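Local coordinates for protein beta sliding clamp (Bartonella birtlesii LL-WM9, PDB 6PTR) that probably tethers DNA polymerases and other proteins to DNA and confers processivity, as a ring-shaped head-to-tail homodimer that encircles the duplex, at residues 138-143 / 229-234; 170-175 / 202-207; 175-180 / 194-199. All blocks are in the same frame, centred on the assembly; numbering follows the deposited sequence.

Contact 1: residues 138-143 / 229-234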
ATOM      1  N   PHE C 138     -16.454  29.836  20.295  1.00 29.03           N
ATOM      2  CA  PHE C 138     -17.314  28.929  21.045  1.00 32.36           C
ATOM      3  C   PHE C 138     -16.580  27.604  21.204  1.00 31.46           C
ATOM      4  O   PHE C 138     -15.475  27.422  20.690  1.00 28.09           O
ATOM      5  CB  PHE C 138     -18.681  28.751  20.361  1.00 28.78           C
ATOM      6  CG  PHE C 138     -18.615  28.164  18.975  1.00 32.21           C
ATOM      7  CD1 PHE C 138     -18.311  28.960  17.879  1.00 34.89           C
ATOM      8  CD2 PHE C 138     -18.909  26.831  18.758  1.00 29.63           C
ATOM      9  CE1 PHE C 138     -18.273  28.427  16.602  1.00 32.32           C
ATOM     10  CE2 PHE C 138     -18.871  26.294  17.477  1.00 31.32           C
ATOM     11  CZ  PHE C 138     -18.560  27.092  16.400  1.00 30.86           C
ATOM     12  N   PHE C 139     -17.192  26.687  21.950  1.00 28.98           N
ATOM     13  CA  PHE C 139     -16.570  25.402  22.248  1.00 28.55           C
ATOM     14  C   PHE C 139     -17.505  24.267  21.861  1.00 33.33           C
ATOM     15  O   PHE C 139     -18.724  24.381  22.010  1.00 31.66           O
ATOM     16  CB  PHE C 139     -16.231  25.278  23.738  1.00 30.57           C
ATOM     17  CG  PHE C 139     -15.235  26.294  24.226  1.00 32.31           C
ATOM     18  CD1 PHE C 139     -15.636  27.579  24.560  1.00 34.92           C
ATOM     19  CD2 PHE C 139     -13.891  25.960  24.351  1.00 33.42           C
ATOM     20  CE1 PHE C 139     -14.708  28.517  24.996  1.00 36.45           C
ATOM     21  CE2 PHE C 139     -12.964  26.894  24.812  1.00 31.55           C
ATOM     22  CZ  PHE C 139     -13.374  28.167  25.118  1.00 38.32           C
ATOM     23  N   LEU C 140     -16.926  23.178  21.356  1.00 28.25           N
ATOM     24  CA  LEU C 140     -17.606  21.899  21.160  1.00 30.08           C
ATOM     25  C   LEU C 140     -16.720  20.812  21.738  1.00 29.67           C
ATOM     26  O   LEU C 140     -15.500  20.933  21.707  1.00 32.46           O
ATOM     27  CB  LEU C 140     -17.838  21.559  19.686  1.00 30.40           C
ATOM     28  CG  LEU C 140     -18.845  22.284  18.818  1.00 38.37           C
ATOM     29  CD1 LEU C 140     -18.814  21.658  17.415  1.00 28.18           C
ATOM     30  CD2 LEU C 140     -20.209  22.139  19.438  1.00 39.11           C
ATOM     31  N   SER C 141     -17.318  19.732  22.229  1.00 30.71           N
ATOM     32  CA  SER C 141     -16.478  18.605  22.597  1.00 28.56           C
ATOM     33  C   SER C 141     -15.810  18.052  21.352  1.00 29.48           C
ATOM     34  O   SER C 141     -16.366  18.097  20.244  1.00 26.57           O
ATOM     35  CB  SER C 141     -17.278  17.508  23.310  1.00 30.42           C
ATOM     36  OG  SER C 141     -18.145  16.827  22.419  1.00 39.61           O
ATOM     37  N   ALA C 142     -14.593  17.541  21.530  1.00 27.18           N
ATOM     38  CA  ALA C 142     -13.906  16.927  20.401  1.00 31.74           C
ATOM     39  C   ALA C 142     -14.725  15.779  19.832  1.00 25.14           C
ATOM     40  O   ALA C 142     -14.799  15.603  18.610  1.00 25.50           O
ATOM     41  CB  ALA C 142     -12.519  16.441  20.826  1.00 31.21           C
ATOM     42  N   SER C 143     -15.354  14.990  20.702  1.00 26.87           N
ATOM     43  CA  SER C 143     -16.115  13.843  20.216  1.00 29.07           C
ATOM     44  C   SER C 143     -17.312  14.295  19.392  1.00 29.07           C
ATOM     45  O   SER C 143     -17.621  13.692  18.360  1.00 28.50           O
ATOM     46  CB  SER C 143     -16.560  12.978  21.387  1.00 36.16           C
ATOM     47  OG  SER C 143     -17.341  13.752  22.271  1.00 42.84           O
ATOM     48  N   VAL C 229     -12.930  21.461  21.946  1.00 26.06           N
ATOM     49  CA  VAL C 229     -12.248  22.194  20.901  1.00 24.62           C
ATOM     50  C   VAL C 229     -12.739  23.629  20.979  1.00 30.26           C
ATOM     51  O   VAL C 229     -13.951  23.868  21.035  1.00 28.50           O
ATOM     52  CB  VAL C 229     -12.545  21.577  19.523  1.00 28.39           C
ATOM     53  CG1 VAL C 229     -11.782  22.288  18.407  1.00 23.81           C
ATOM     54  CG2 VAL C 229     -12.240  20.088  19.552  1.00 32.78           C
ATOM     55  N   CYS C 230     -11.809  24.575  21.019  1.00 25.15           N
ATOM     56  CA  CYS C 230     -12.152  25.989  20.910  1.00 26.25           C
ATOM     57  C   CYS C 230     -12.193  26.352  19.428  1.00 30.08           C
ATOM     58  O   CYS C 230     -11.187  26.213  18.718  1.00 26.30           O
ATOM     59  CB  CYS C 230     -11.146  26.863  21.660  1.00 26.75           C
ATOM     60  SG  CYS C 230     -11.662  28.625  21.564  1.00 33.05           S
ATOM     61  N   ILE C 231     -13.358  26.780  18.944  1.00 23.89           N
ATOM     62  CA  ILE C 231     -13.521  27.135  17.545  1.00 22.65           C
ATOM     63  C   ILE C 231     -13.666  28.645  17.452  1.00 27.59           C
ATOM     64  O   ILE C 231     -14.511  29.241  18.134  1.00 29.38           O
ATOM     65  CB  ILE C 231     -14.731  26.423  16.916  1.00 25.01           C
ATOM     66  CG1 ILE C 231     -14.543  24.904  17.010  1.00 26.19           C
ATOM     67  CG2 ILE C 231     -14.880  26.837  15.451  1.00 28.59           C
ATOM     68  CD1 ILE C 231     -15.671  24.117  16.370  1.00 37.09           C
ATOM     69  N   GLU C 232     -12.830  29.265  16.629  1.00 23.07           N
ATOM     70  CA  GLU C 232     -12.853  30.710  16.447  1.00 26.55           C
ATOM     71  C   GLU C 232     -12.957  30.992  14.960  1.00 28.72           C
ATOM     72  O   GLU C 232     -12.341  30.299  14.147  1.00 24.94           O
ATOM     73  CB  GLU C 232     -11.593  31.373  17.038  1.00 25.11           C
ATOM     74  CG  GLU C 232     -11.502  31.314  18.555  1.00 26.48           C
ATOM     75  CD  GLU C 232     -10.147  31.740  19.051  1.00 32.49           C
ATOM     76  OE1 GLU C 232      -9.171  30.976  18.880  1.00 33.09           O
ATOM     77  OE2 GLU C 232     -10.043  32.851  19.584  1.00 35.70           O
ATOM     78  N   LEU C 233     -13.753  31.987  14.584  1.00 26.16           N
ATOM     79  CA  LEU C 233     -13.819  32.236  13.159  1.00 23.08           C
ATOM     80  C   LEU C 233     -14.149  33.685  12.871  1.00 28.37           C
ATOM     81  O   LEU C 233     -14.666  34.429  13.715  1.00 33.90           O
ATOM     82  CB  LEU C 233     -14.827  31.312  12.436  1.00 26.59           C
ATOM     83  CG  LEU C 233     -16.313  31.234  12.787  1.00 35.05           C
ATOM     84  CD1 LEU C 233     -17.125  30.663  11.609  1.00 34.57           C
ATOM     85  CD2 LEU C 233     -16.487  30.351  14.005  1.00 41.83           C
ATOM     86  N   SER C 234     -13.784  34.069  11.661  1.00 30.13           N
ATOM     87  CA  SER C 234     -14.201  35.284  10.984  1.00 33.52           C
ATOM     88  C   SER C 234     -14.766  34.856   9.639  1.00 30.66           C
ATOM     89  O   SER C 234     -14.981  33.666   9.385  1.00 30.42           O
ATOM     90  CB  SER C 234     -13.028  36.243  10.825  1.00 34.66           C
ATOM     91  OG  SER C 234     -12.087  35.697   9.921  1.00 37.21           O
TER
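Two aromatic rings from consecutive residues, F138 and F139, reach over the neighbouring strand on opposite faces of the sheet, each meeting a different kind of partner. On the buried side the F138 ring lies with one face over I231, whose CB is 4.1 Å from the ring centroid, a CH-pi contact. The ring gets there because its CG stands between the backbone N and the carbonyl carbon (chi1 61°), which folds it back across the strand; at its edge F138 CE1 meets L233 CD2 at 3.7 Å. On the other face the F139 ring slants past C230, with F139 CE2 3.6 Å from C230 CB and C230 SG 4.3 Å from the F139 ring centroid, an oblique sulfur-aromatic contact. A slim, polarisable cysteine suits a place beside a ring on the more open side. Four backbone hydrogen bonds join the antiparallel strands in two pairs, F138 with I231 and L140 with V229; V229 N to L140 O is short (2.6 Å). Beyond them V229 CG2 touches A142, a small residue that lets the first helical turn sit close, while S141 caps that helix through OG to the N of K144. Strand 136-141 forms an outer edge of its sheet within this chain, beside strand 228-233, with F138 and L140 packed on P198 and helix 142-152 leading away.

Contact 2: residues 170-175 / 202-207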
ATOM      1  N   PHE C 170     -20.402  25.271   7.056  1.00 15.83           N
ATOM      2  CA  PHE C 170     -20.504  25.261   8.516  1.00 20.79           C
ATOM      3  C   PHE C 170     -21.341  26.487   8.863  1.00 22.19           C
ATOM      4  O   PHE C 170     -20.890  27.608   8.624  1.00 19.44           O
ATOM      5  CB  PHE C 170     -19.072  25.348   9.053  1.00 19.99           C
ATOM      6  CG  PHE C 170     -18.892  25.233  10.556  1.00 22.06           C
ATOM      7  CD1 PHE C 170     -18.731  23.999  11.155  1.00 24.64           C
ATOM      8  CD2 PHE C 170     -18.681  26.367  11.320  1.00 26.35           C
ATOM      9  CE1 PHE C 170     -18.478  23.900  12.515  1.00 24.73           C
ATOM     10  CE2 PHE C 170     -18.424  26.266  12.695  1.00 25.38           C
ATOM     11  CZ  PHE C 170     -18.328  25.027  13.274  1.00 26.22           C
ATOM     12  N   HIS C 171     -22.575  26.290   9.351  1.00 20.35           N
ATOM     13  CA  HIS C 171     -23.512  27.410   9.437  1.00 20.45           C
ATOM     14  C   HIS C 171     -24.578  27.153  10.493  1.00 23.22           C
ATOM     15  O   HIS C 171     -24.777  26.026  10.954  1.00 24.20           O
ATOM     16  CB  HIS C 171     -24.154  27.685   8.051  1.00 21.78           C
ATOM     17  CG  HIS C 171     -25.005  26.562   7.522  1.00 20.54           C
ATOM     18  ND1 HIS C 171     -24.492  25.330   7.177  1.00 19.19           N
ATOM     19  CD2 HIS C 171     -26.333  26.508   7.240  1.00 21.89           C
ATOM     20  CE1 HIS C 171     -25.465  24.560   6.709  1.00 20.81           C
ATOM     21  NE2 HIS C 171     -26.593  25.256   6.732  1.00 20.92           N
ATOM     22  N   ILE C 172     -25.297  28.233  10.845  1.00 22.99           N
ATOM     23  CA  ILE C 172     -26.361  28.218  11.836  1.00 25.11           C
ATOM     24  C   ILE C 172     -27.702  28.164  11.130  1.00 31.31           C
ATOM     25  O   ILE C 172     -27.902  28.818  10.095  1.00 29.34           O
ATOM     26  CB  ILE C 172     -26.279  29.460  12.744  1.00 27.90           C
ATOM     27  CG1 ILE C 172     -24.962  29.452  13.527  1.00 34.71           C
ATOM     28  CG2 ILE C 172     -27.460  29.531  13.689  1.00 43.66           C
ATOM     29  CD1 ILE C 172     -24.662  28.138  14.191  1.00 33.60           C
ATOM     30  N   VAL C 173     -28.630  27.407  11.704  1.00 25.65           N
ATOM     31  CA  VAL C 173     -29.993  27.282  11.193  1.00 25.73           C
ATOM     32  C   VAL C 173     -30.905  27.811  12.285  1.00 38.99           C
ATOM     33  O   VAL C 173     -30.994  27.221  13.371  1.00 38.02           O
ATOM     34  CB  VAL C 173     -30.353  25.837  10.826  1.00 27.74           C
ATOM     35  CG1 VAL C 173     -31.815  25.766  10.367  1.00 37.06           C
ATOM     36  CG2 VAL C 173     -29.433  25.315   9.748  1.00 36.22           C
ATOM     37  N   HIS C 174     -31.574  28.929  12.012  1.00 39.22           N
ATOM     38  CA  HIS C 174     -32.364  29.616  13.034  1.00 41.98           C
ATOM     39  C   HIS C 174     -33.744  28.972  13.186  1.00 41.25           C
ATOM     40  O   HIS C 174     -34.786  29.601  12.997  1.00 54.18           O
ATOM     41  CB  HIS C 174     -32.472  31.099  12.704  1.00 41.41           C
ATOM     42  CG  HIS C 174     -31.151  31.801  12.631  1.00 41.35           C
ATOM     43  ND1 HIS C 174     -30.649  32.558  13.671  1.00 50.35           N
ATOM     44  CD2 HIS C 174     -30.230  31.864  11.643  1.00 44.44           C
ATOM     45  CE1 HIS C 174     -29.472  33.050  13.327  1.00 47.98           C
ATOM     46  NE2 HIS C 174     -29.194  32.643  12.101  1.00 50.63           N
ATOM     47  N   ASP C 175     -33.739  27.694  13.554  1.00 48.05           N
ATOM     48  CA  ASP C 175     -34.966  27.003  13.937  1.00 54.42           C
ATOM     49  C   ASP C 175     -35.454  27.547  15.282  1.00 59.60           C
ATOM     50  O   ASP C 175     -34.920  28.524  15.821  1.00 58.81           O
ATOM     51  CB  ASP C 175     -34.736  25.494  13.991  1.00 57.85           C
ATOM     52  CG  ASP C 175     -34.808  24.840  12.628  1.00 66.03           C
ATOM     53  OD1 ASP C 175     -34.981  25.562  11.622  1.00 70.39           O
ATOM     54  OD2 ASP C 175     -34.696  23.598  12.561  1.00 70.50           O
ATOM     55  N   ASP C 202     -24.604  32.752  18.120  1.00 50.72           N
ATOM     56  CA  ASP C 202     -25.534  33.716  17.553  1.00 55.14           C
ATOM     57  C   ASP C 202     -24.754  34.691  16.679  1.00 53.99           C
ATOM     58  O   ASP C 202     -23.707  35.209  17.087  1.00 61.08           O
ATOM     59  CB  ASP C 202     -26.290  34.457  18.662  1.00 60.36           C
ATOM     60  N   GLY C 203     -25.245  34.911  15.462  1.00 48.94           N
ATOM     61  CA  GLY C 203     -24.569  35.777  14.519  1.00 49.76           C
ATOM     62  C   GLY C 203     -23.408  35.152  13.771  1.00 47.33           C
ATOM     63  O   GLY C 203     -22.785  35.841  12.952  1.00 44.63           O
ATOM     64  N   MET C 204     -23.090  33.885  14.028  1.00 37.74           N
ATOM     65  CA  MET C 204     -21.977  33.235  13.346  1.00 33.00           C
ATOM     66  C   MET C 204     -22.219  33.241  11.844  1.00 29.88           C
ATOM     67  O   MET C 204     -23.303  32.832  11.401  1.00 30.10           O
ATOM     68  CB  MET C 204     -21.811  31.792  13.811  1.00 27.32           C
ATOM     69  CG  MET C 204     -20.570  31.137  13.238  1.00 29.95           C
ATOM     70  SD  MET C 204     -20.545  29.366  13.487  1.00 30.05           S
ATOM     71  CE  MET C 204     -21.348  28.814  11.975  1.00 23.95           C
ATOM     72  N   PRO C 205     -21.252  33.676  11.034  1.00 32.52           N
ATOM     73  CA  PRO C 205     -21.428  33.613   9.582  1.00 36.97           C
ATOM     74  C   PRO C 205     -21.380  32.174   9.095  1.00 28.87           C
ATOM     75  O   PRO C 205     -20.746  31.312   9.704  1.00 27.58           O
ATOM     76  CB  PRO C 205     -20.234  34.411   9.047  1.00 36.72           C
ATOM     77  CG  PRO C 205     -19.182  34.222  10.082  1.00 36.95           C
ATOM     78  CD  PRO C 205     -19.940  34.237  11.402  1.00 38.58           C
ATOM     79  N   GLY C 206     -22.063  31.919   7.981  1.00 26.83           N
ATOM     80  CA  GLY C 206     -21.928  30.633   7.312  1.00 23.20           C
ATOM     81  C   GLY C 206     -20.630  30.629   6.527  1.00 24.93           C
ATOM     82  O   GLY C 206     -20.384  31.526   5.710  1.00 23.10           O
ATOM     83  N   VAL C 207     -19.789  29.622   6.773  1.00 19.85           N
ATOM     84  CA  VAL C 207     -18.466  29.558   6.159  1.00 20.87           C
ATOM     85  C   VAL C 207     -18.206  28.176   5.572  1.00 18.38           C
ATOM     86  O   VAL C 207     -18.802  27.168   5.965  1.00 19.84           O
ATOM     87  CB  VAL C 207     -17.344  29.913   7.159  1.00 20.41           C
ATOM     88  CG1 VAL C 207     -17.604  31.288   7.800  1.00 23.76           C
ATOM     89  CG2 VAL C 207     -17.222  28.829   8.233  1.00 20.09           C
TER
HETATM   90  O   HOH W   1     -24.517  30.775   9.756  1.00 24.72           O
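The side chain of M204 crosses the F170 ring at about a right angle, and its sulfur and methyl both meet the CD2-CE2 side of that ring. M204 SD lies 4.9 Å from the F170 ring centroid and off the ring normal, an oblique Met-aromatic contact, while M204 CE comes to 3.7 Å from F170 CD2. With its CG anti to the backbone N (chi1 -174°) and a bend at the last torsion, the flexible methionine also brings CE to 3.6 Å from H171 CA and lays its CB beside I172 CG1. V207 CG2 touches F170 CB from further along the same face. This is where the loop runs into 207-210, an outermost strand of the sheet within this chain, beside strand 167-173: F170 and V207 form an antiparallel hydrogen-bonded pair, with F170 N 2.7 Å from V207 O. G206, lacking a side chain, passes close to H171, its CA 3.8 Å from H171 CB. Past it the two chains diverge, and a water bridges them, accepting from I172 N and donating to M204 O. H171 turns its ring elsewhere, where NE2 bonds Y259 OH, whereas M204 also packs on F138 and L233.

Contact 3: residues 175-180 / 194-199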
ATOM      1  N   ASP C 175     -33.739  27.694  13.554  1.00 48.05           N
ATOM      2  CA  ASP C 175     -34.966  27.003  13.937  1.00 54.42           C
ATOM      3  C   ASP C 175     -35.454  27.547  15.282  1.00 59.60           C
ATOM      4  O   ASP C 175     -34.920  28.524  15.821  1.00 58.81           O
ATOM      5  CB  ASP C 175     -34.736  25.494  13.991  1.00 57.85           C
ATOM      6  CG  ASP C 175     -34.808  24.840  12.628  1.00 66.03           C
ATOM      7  OD1 ASP C 175     -34.981  25.562  11.622  1.00 70.39           O
ATOM      8  OD2 ASP C 175     -34.696  23.598  12.561  1.00 70.50           O
ATOM      9  N   ASP C 176     -36.490  26.908  15.841  1.00 63.10           N
ATOM     10  CA  ASP C 176     -36.959  27.258  17.180  1.00 72.45           C
ATOM     11  C   ASP C 176     -35.796  27.268  18.161  1.00 72.36           C
ATOM     12  O   ASP C 176     -35.530  28.269  18.837  1.00 75.07           O
ATOM     13  CB  ASP C 176     -38.043  26.278  17.631  1.00 76.01           C
ATOM     14  N   VAL C 177     -35.079  26.156  18.233  1.00 64.33           N
ATOM     15  CA  VAL C 177     -33.773  26.102  18.868  1.00 59.83           C
ATOM     16  C   VAL C 177     -32.729  26.257  17.768  1.00 36.78           C
ATOM     17  O   VAL C 177     -32.815  25.590  16.731  1.00 40.71           O
ATOM     18  CB  VAL C 177     -33.589  24.787  19.647  1.00 58.15           C
ATOM     19  CG1 VAL C 177     -33.991  23.581  18.783  1.00 58.54           C
ATOM     20  CG2 VAL C 177     -32.158  24.656  20.144  1.00 55.59           C
ATOM     21  N   LEU C 178     -31.777  27.174  17.972  1.00 42.53           N
ATOM     22  CA  LEU C 178     -30.664  27.311  17.039  1.00 43.47           C
ATOM     23  C   LEU C 178     -29.995  25.964  16.818  1.00 34.82           C
ATOM     24  O   LEU C 178     -29.742  25.217  17.765  1.00 40.16           O
ATOM     25  CB  LEU C 178     -29.618  28.302  17.562  1.00 53.53           C
ATOM     26  CG  LEU C 178     -29.773  29.807  17.351  1.00 56.76           C
ATOM     27  CD1 LEU C 178     -28.464  30.508  17.703  1.00 55.43           C
ATOM     28  CD2 LEU C 178     -30.179  30.107  15.927  1.00 53.96           C
ATOM     29  N   LYS C 179     -29.713  25.660  15.557  1.00 33.35           N
ATOM     30  CA  LYS C 179     -28.937  24.493  15.180  1.00 29.85           C
ATOM     31  C   LYS C 179     -27.607  24.938  14.597  1.00 33.46           C
ATOM     32  O   LYS C 179     -27.533  25.968  13.926  1.00 31.99           O
ATOM     33  CB  LYS C 179     -29.682  23.634  14.153  1.00 28.66           C
ATOM     34  CG  LYS C 179     -30.955  23.001  14.690  1.00 37.23           C
ATOM     35  CD  LYS C 179     -31.479  21.941  13.722  1.00 43.86           C
ATOM     36  CE  LYS C 179     -32.695  21.225  14.277  1.00 57.71           C
ATOM     37  NZ  LYS C 179     -33.967  21.834  13.803  1.00 62.47           N
ATOM     38  N   LEU C 180     -26.558  24.171  14.877  1.00 25.14           N
ATOM     39  CA  LEU C 180     -25.312  24.241  14.129  1.00 23.29           C
ATOM     40  C   LEU C 180     -25.330  23.101  13.131  1.00 24.91           C
ATOM     41  O   LEU C 180     -25.566  21.954  13.514  1.00 25.16           O
ATOM     42  CB  LEU C 180     -24.097  24.110  15.048  1.00 29.38           C
ATOM     43  CG  LEU C 180     -22.745  23.883  14.357  1.00 26.26           C
ATOM     44  CD1 LEU C 180     -22.314  25.099  13.538  1.00 27.92           C
ATOM     45  CD2 LEU C 180     -21.695  23.543  15.428  1.00 30.95           C
ATOM     46  N   ASP C 194     -27.026  18.022  11.861  1.00 24.65           N
ATOM     47  CA  ASP C 194     -27.426  19.087  12.774  1.00 25.07           C
ATOM     48  C   ASP C 194     -27.064  18.720  14.205  1.00 31.86           C
ATOM     49  O   ASP C 194     -27.056  17.542  14.570  1.00 32.56           O
ATOM     50  CB  ASP C 194     -28.949  19.329  12.747  1.00 32.11           C
ATOM     51  CG  ASP C 194     -29.426  19.936  11.449  1.00 39.01           C
ATOM     52  OD1 ASP C 194     -28.617  20.578  10.765  1.00 49.71           O
ATOM     53  OD2 ASP C 194     -30.613  19.775  11.113  1.00 43.45           O
ATOM     54  N   MET C 195     -26.797  19.749  15.009  1.00 25.01           N
ATOM     55  CA  MET C 195     -26.847  19.625  16.464  1.00 26.93           C
ATOM     56  C   MET C 195     -27.431  20.902  17.041  1.00 28.21           C
ATOM     57  O   MET C 195     -27.460  21.948  16.386  1.00 31.98           O
ATOM     58  CB  MET C 195     -25.466  19.381  17.074  1.00 32.43           C
ATOM     59  CG  MET C 195     -24.550  20.561  16.931  1.00 31.41           C
ATOM     60  SD  MET C 195     -22.945  20.287  17.717  1.00 33.94           S
ATOM     61  CE  MET C 195     -23.369  20.554  19.442  1.00 36.53           C
ATOM     62  N   GLU C 196     -27.913  20.803  18.285  1.00 30.49           N
ATOM     63  CA  GLU C 196     -28.279  21.997  19.022  1.00 32.07           C
ATOM     64  C   GLU C 196     -27.052  22.883  19.144  1.00 39.38           C
ATOM     65  O   GLU C 196     -25.978  22.420  19.535  1.00 32.75           O
ATOM     66  CB  GLU C 196     -28.817  21.627  20.404  1.00 36.78           C
ATOM     67  CG  GLU C 196     -29.226  22.832  21.230  1.00 49.77           C
ATOM     68  CD  GLU C 196     -30.100  22.462  22.422  1.00 60.53           C
ATOM     69  OE1 GLU C 196     -30.920  21.526  22.299  1.00 60.42           O
ATOM     70  OE2 GLU C 196     -29.962  23.113  23.479  1.00 61.57           O
ATOM     71  N   ALA C 197     -27.206  24.151  18.794  1.00 33.48           N
ATOM     72  CA  ALA C 197     -26.049  25.030  18.707  1.00 33.28           C
ATOM     73  C   ALA C 197     -25.515  25.347  20.100  1.00 33.53           C
ATOM     74  O   ALA C 197     -26.295  25.690  20.998  1.00 34.29           O
ATOM     75  CB  ALA C 197     -26.408  26.321  17.994  1.00 38.00           C
ATOM     76  N   PRO C 198     -24.209  25.275  20.316  1.00 36.01           N
ATOM     77  CA  PRO C 198     -23.655  25.686  21.612  1.00 34.76           C
ATOM     78  C   PRO C 198     -23.833  27.187  21.812  1.00 40.73           C
ATOM     79  O   PRO C 198     -24.240  27.925  20.913  1.00 40.53           O
ATOM     80  CB  PRO C 198     -22.181  25.294  21.505  1.00 40.79           C
ATOM     81  CG  PRO C 198     -21.898  25.283  20.028  1.00 42.31           C
ATOM     82  CD  PRO C 198     -23.170  24.882  19.346  1.00 38.61           C
ATOM     83  N   SER C 199     -23.548  27.643  23.026  1.00 39.77           N
ATOM     84  CA  SER C 199     -23.615  29.076  23.272  1.00 41.41           C
ATOM     85  C   SER C 199     -22.486  29.781  22.524  1.00 43.82           C
ATOM     86  O   SER C 199     -21.428  29.201  22.258  1.00 38.92           O
ATOM     87  CB  SER C 199     -23.537  29.365  24.773  1.00 47.43           C
ATOM     88  OG  SER C 199     -22.609  28.502  25.397  1.00 58.80           O
TER
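At the open end of the beta hairpin 179-185/189-196, where its first strand begins and its second finishes, L180 and M195 exchange two antiparallel backbone hydrogen bonds, and a third, A197 N to L178 O at 2.9 Å, carries the link past the end of strand 189-196. That last bond arrives from above the carbonyl plane, 41° out of it, as the chain bends away toward P198. Between these bonded positions K179 and E196 form the non-hydrogen-bonded pair, their side chains diverging, with K179 CA only 3.2 Å from M195 O in a CA-H...O contact. On the buried face L180 and M195 run side by side and point the same way, L180 CB lying 4.0 Å from M195 CG. M195 places its CG between the backbone N and the carbonyl carbon (chi1 67°), and the chain, bent at its last torsion, then carries SD past L180 CD2, with L140, K144 and L148 packing around it. A197 suits the bend because its single methyl fits against L178 CB, 3.8 Å away, and near L180 N; P198 continues the chain and carries its CD toward L180 CD2. On the more exposed side the contacts are made by aliphatic parts of the side chains. V177 CG2 meets E196 CG at 3.6 Å, the two side chains crossing at about a right angle. K179 and D194 meet obliquely, K179 CD resting 3.5 Å from D194 OD2. The chemistry therefore divides by face: L180, M195 and P198 pack against strand 136-141, and M195 also against helix 142-152, whereas on the outer side K179 offers its methylenes to D194, whose charge is probably balanced largely by R181 through a salt bridge at OD1.

Following the chain from the N terminus, the first segment met is 138-143, the outer strand whose partner, 229-234, arrives 86 residues later; contact 1 therefore closes the longest loop. Within it, contact 2 joins 170-175 to 202-207, and contact 3, joining 175-180 to 194-199, lies within contact 2 in turn, so the three nest without crossing and the last two share D175. Contacts 2 and 3 belong to one sheet, in which strands 167-173 and 179-185 are neighbours, whereas contact 1 lies in another. The two sheets face each other: F138 meets F170, L233 meets V207, and further apolar side chains of all three contacts join them, giving the central domain a common interior.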